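Local coordinates for protein terminase, large subunit (Enterobacteria phage P22, PDB 4DKW) that packages the phage genome as the ATP-driven large terminase subunit, whose C-terminal nuclease domain, the part described here, cuts the viral DNA to start and end packaging, at residues Q99-Y104 against F109-D114. Residues are numbered along the deposited sequence; the frame is centred on the assembly and turned at random.
Sequences QLKTQY and FSMLPD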
loop_
_atom_site.group_PDB
_atom_site.type_symbol
_atom_site.label_atom_id
_atom_site.label_comp_id
_atom_site.label_asym_id
_atom_site.label_seq_id
_atom_site.Cartn_x
_atom_site.Cartn_y
_atom_site.Cartn_z
ATOM N N GLN A 99 -1.344 -15.228 11.117
ATOM C CA GLN A 99 -2.642 -15.496 11.726
ATOM C C GLN A 99 -3.674 -14.438 11.338
ATOM O O GLN A 99 -4.854 -14.744 11.165
ATOM C CB GLN A 99 -2.526 -15.584 13.246
ATOM C CG GLN A 99 -3.852 -15.827 13.950
ATOM C CD GLN A 99 -3.744 -15.708 15.458
ATOM O OE1 GLN A 99 -4.278 -14.772 16.055
ATOM N NE2 GLN A 99 -3.046 -16.652 16.083
ATOM N N LEU A 100 -3.221 -13.193 11.207
ATOM C CA LEU A 100 -4.078 -12.100 10.747
ATOM C C LEU A 100 -4.452 -12.273 9.277
ATOM O O LEU A 100 -5.591 -12.011 8.883
ATOM C CB LEU A 100 -3.389 -10.748 10.952
ATOM C CG LEU A 100 -3.545 -10.084 12.322
ATOM C CD1 LEU A 100 -2.517 -8.967 12.496
ATOM C CD2 LEU A 100 -4.964 -9.549 12.482
ATOM N N LYS A 101 -3.492 -12.720 8.472
ATOM C CA LYS A 101 -3.734 -12.966 7.055
ATOM C C LYS A 101 -4.823 -14.025 6.867
ATOM O O LYS A 101 -5.614 -13.946 5.925
ATOM C CB LYS A 101 -2.428 -13.340 6.323
ATOM C CG LYS A 101 -2.314 -14.793 5.879
ATOM C CD LYS A 101 -2.410 -14.903 4.364
ATOM C CE LYS A 101 -2.695 -16.339 3.900
ATOM N NZ LYS A 101 -1.558 -17.288 4.102
ATOM N N THR A 102 -4.868 -14.990 7.786
ATOM C CA THR A 102 -5.871 -16.055 7.778
ATOM C C THR A 102 -7.269 -15.493 8.006
ATOM O O THR A 102 -8.216 -15.866 7.318
ATOM C CB THR A 102 -5.570 -17.127 8.854
ATOM O OG1 THR A 102 -4.308 -17.748 8.575
ATOM C CG2 THR A 102 -6.665 -18.192 8.895
ATOM N N GLN A 103 -7.389 -14.592 8.975
ATOM C CA GLN A 103 -8.663 -13.949 9.277
ATOM C C GLN A 103 -9.155 -13.141 8.079
ATOM O O GLN A 103 -10.358 -13.062 7.823
ATOM C CB GLN A 103 -8.526 -13.026 10.492
ATOM C CG GLN A 103 -8.071 -13.713 11.772
ATOM C CD GLN A 103 -7.787 -12.725 12.889
ATOM O OE1 GLN A 103 -8.135 -11.543 12.795
ATOM N NE2 GLN A 103 -7.140 -13.201 13.952
ATOM N N TYR A 104 -8.217 -12.539 7.351
ATOM C CA TYR A 104 -8.555 -11.724 6.181
ATOM C C TYR A 104 -8.916 -12.585 4.968
ATOM O O TYR A 104 -9.841 -12.258 4.217
ATOM C CB TYR A 104 -7.423 -10.739 5.863
ATOM C CG TYR A 104 -7.518 -9.452 6.651
ATOM C CD1 TYR A 104 -8.014 -8.296 6.068
ATOM C CD2 TYR A 104 -7.149 -9.406 7.994
ATOM C CE1 TYR A 104 -8.117 -7.120 6.788
ATOM C CE2 TYR A 104 -7.250 -8.234 8.726
ATOM C CZ TYR A 104 -7.736 -7.094 8.116
ATOM O OH TYR A 104 -7.843 -5.926 8.840
ATOM N N PHE A 109 -10.773 -11.880 1.307
ATOM C CA PHE A 109 -9.670 -11.299 0.567
ATOM C C PHE A 109 -8.788 -12.381 -0.057
ATOM O O PHE A 109 -8.580 -13.450 0.535
ATOM C CB PHE A 109 -8.808 -10.436 1.475
ATOM C CG PHE A 109 -9.462 -9.163 1.937
ATOM C CD1 PHE A 109 -9.492 -8.042 1.116
ATOM C CD2 PHE A 109 -10.010 -9.070 3.209
ATOM C CE1 PHE A 109 -10.077 -6.863 1.542
ATOM C CE2 PHE A 109 -10.599 -7.890 3.642
ATOM C CZ PHE A 109 -10.630 -6.789 2.807
ATOM N N SER A 110 -8.266 -12.094 -1.250
ATOM C CA SER A 110 -7.307 -12.980 -1.903
ATOM C C SER A 110 -5.888 -12.690 -1.409
ATOM O O SER A 110 -5.054 -12.121 -2.113
ATOM C CB SER A 110 -7.404 -12.833 -3.421
ATOM O OG SER A 110 -8.745 -13.011 -3.847
ATOM N N MET A 111 -5.632 -13.083 -0.173
ATOM C CA MET A 111 -4.356 -12.835 0.468
ATOM C C MET A 111 -3.256 -13.672 -0.183
ATOM O O MET A 111 -3.435 -14.861 -0.412
ATOM C CB MET A 111 -4.499 -13.133 1.957
ATOM C CG MET A 111 -5.545 -12.228 2.612
ATOM S SD MET A 111 -4.788 -10.662 2.972
ATOM C CE MET A 111 -6.103 -9.479 3.051
ATOM N N LEU A 112 -2.137 -13.033 -0.515
ATOM C CA LEU A 112 -0.989 -13.738 -1.084
ATOM C C LEU A 112 -0.384 -14.702 -0.045
ATOM O O LEU A 112 -0.444 -14.443 1.161
ATOM C CB LEU A 112 0.060 -12.743 -1.607
ATOM C CG LEU A 112 -0.274 -12.092 -2.957
ATOM C CD1 LEU A 112 0.607 -10.880 -3.252
ATOM C CD2 LEU A 112 -0.159 -13.110 -4.081
ATOM N N PRO A 113 0.191 -15.825 -0.509
ATOM C CA PRO A 113 0.690 -16.858 0.407
ATOM C C PRO A 113 1.784 -16.397 1.363
ATOM O O PRO A 113 1.822 -16.867 2.502
ATOM C CB PRO A 113 1.230 -17.941 -0.537
ATOM C CG PRO A 113 1.396 -17.262 -1.874
ATOM C CD PRO A 113 0.322 -16.227 -1.921
ATOM N N ASP A 114 2.646 -15.490 0.910
ATOM C CA ASP A 114 3.786 -15.037 1.718
ATOM C C ASP A 114 3.776 -13.525 1.989
ATOM O O ASP A 114 3.175 -12.747 1.230
ATOM C CB ASP A 114 5.102 -15.453 1.056
ATOM C CG ASP A 114 5.182 -16.957 0.815
ATOM O OD1 ASP A 114 5.347 -17.711 1.803
ATOM O OD2 ASP A 114 5.092 -17.383 -0.361
#
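Met111 and Phe109 both turn CG anti to their own carbonyl carbon (chi1 -61° and -70°), and from these starts their side chains reach Tyr104 on helix 97-107. The Met111 chain then bends at chi2, which brings its methyl CE against the base of the tyrosine, 3.4 Å from Tyr104 CB. The Phe109 side chain instead lies beside that of Tyr104, both extending to the same side, with Phe109 CE2 3.6 Å from Tyr104 CD1; the two rings are inclined at 37°. The backbone reinforces this pairing: Phe109 N donates to Tyr104 O at 3.1 Å, the donor standing somewhat out of the carbonyl plane. Tyr104 O also lies at the edge of the Phe109 ring, in its plane, 3.3 Å from Phe109 CD2. One turn earlier, the aliphatic part of Lys101 runs antiparallel to the Met111 side chain, Lys101 CD meeting Met111 CB at 3.6 Å, while its NZ extends in the direction of Pro113. Beyond the two segments, Tyr104 OH is hydrogen-bonded to Gln40, and helix 67-78 packs against both aromatic side chains. Ser110 and Leu112 pair through their backbones with Val83. The example illustrates how a helix is fastened to the strand that follows it: strand 82-84, helix 97-107 and strand 110-111 form a beta-alpha-beta unit with parallel strands, within the RNase H-like nuclease domain, and Tyr104 lies about 8 Å, side chain to side chain, from the magnesium-binding catalytic Asp33.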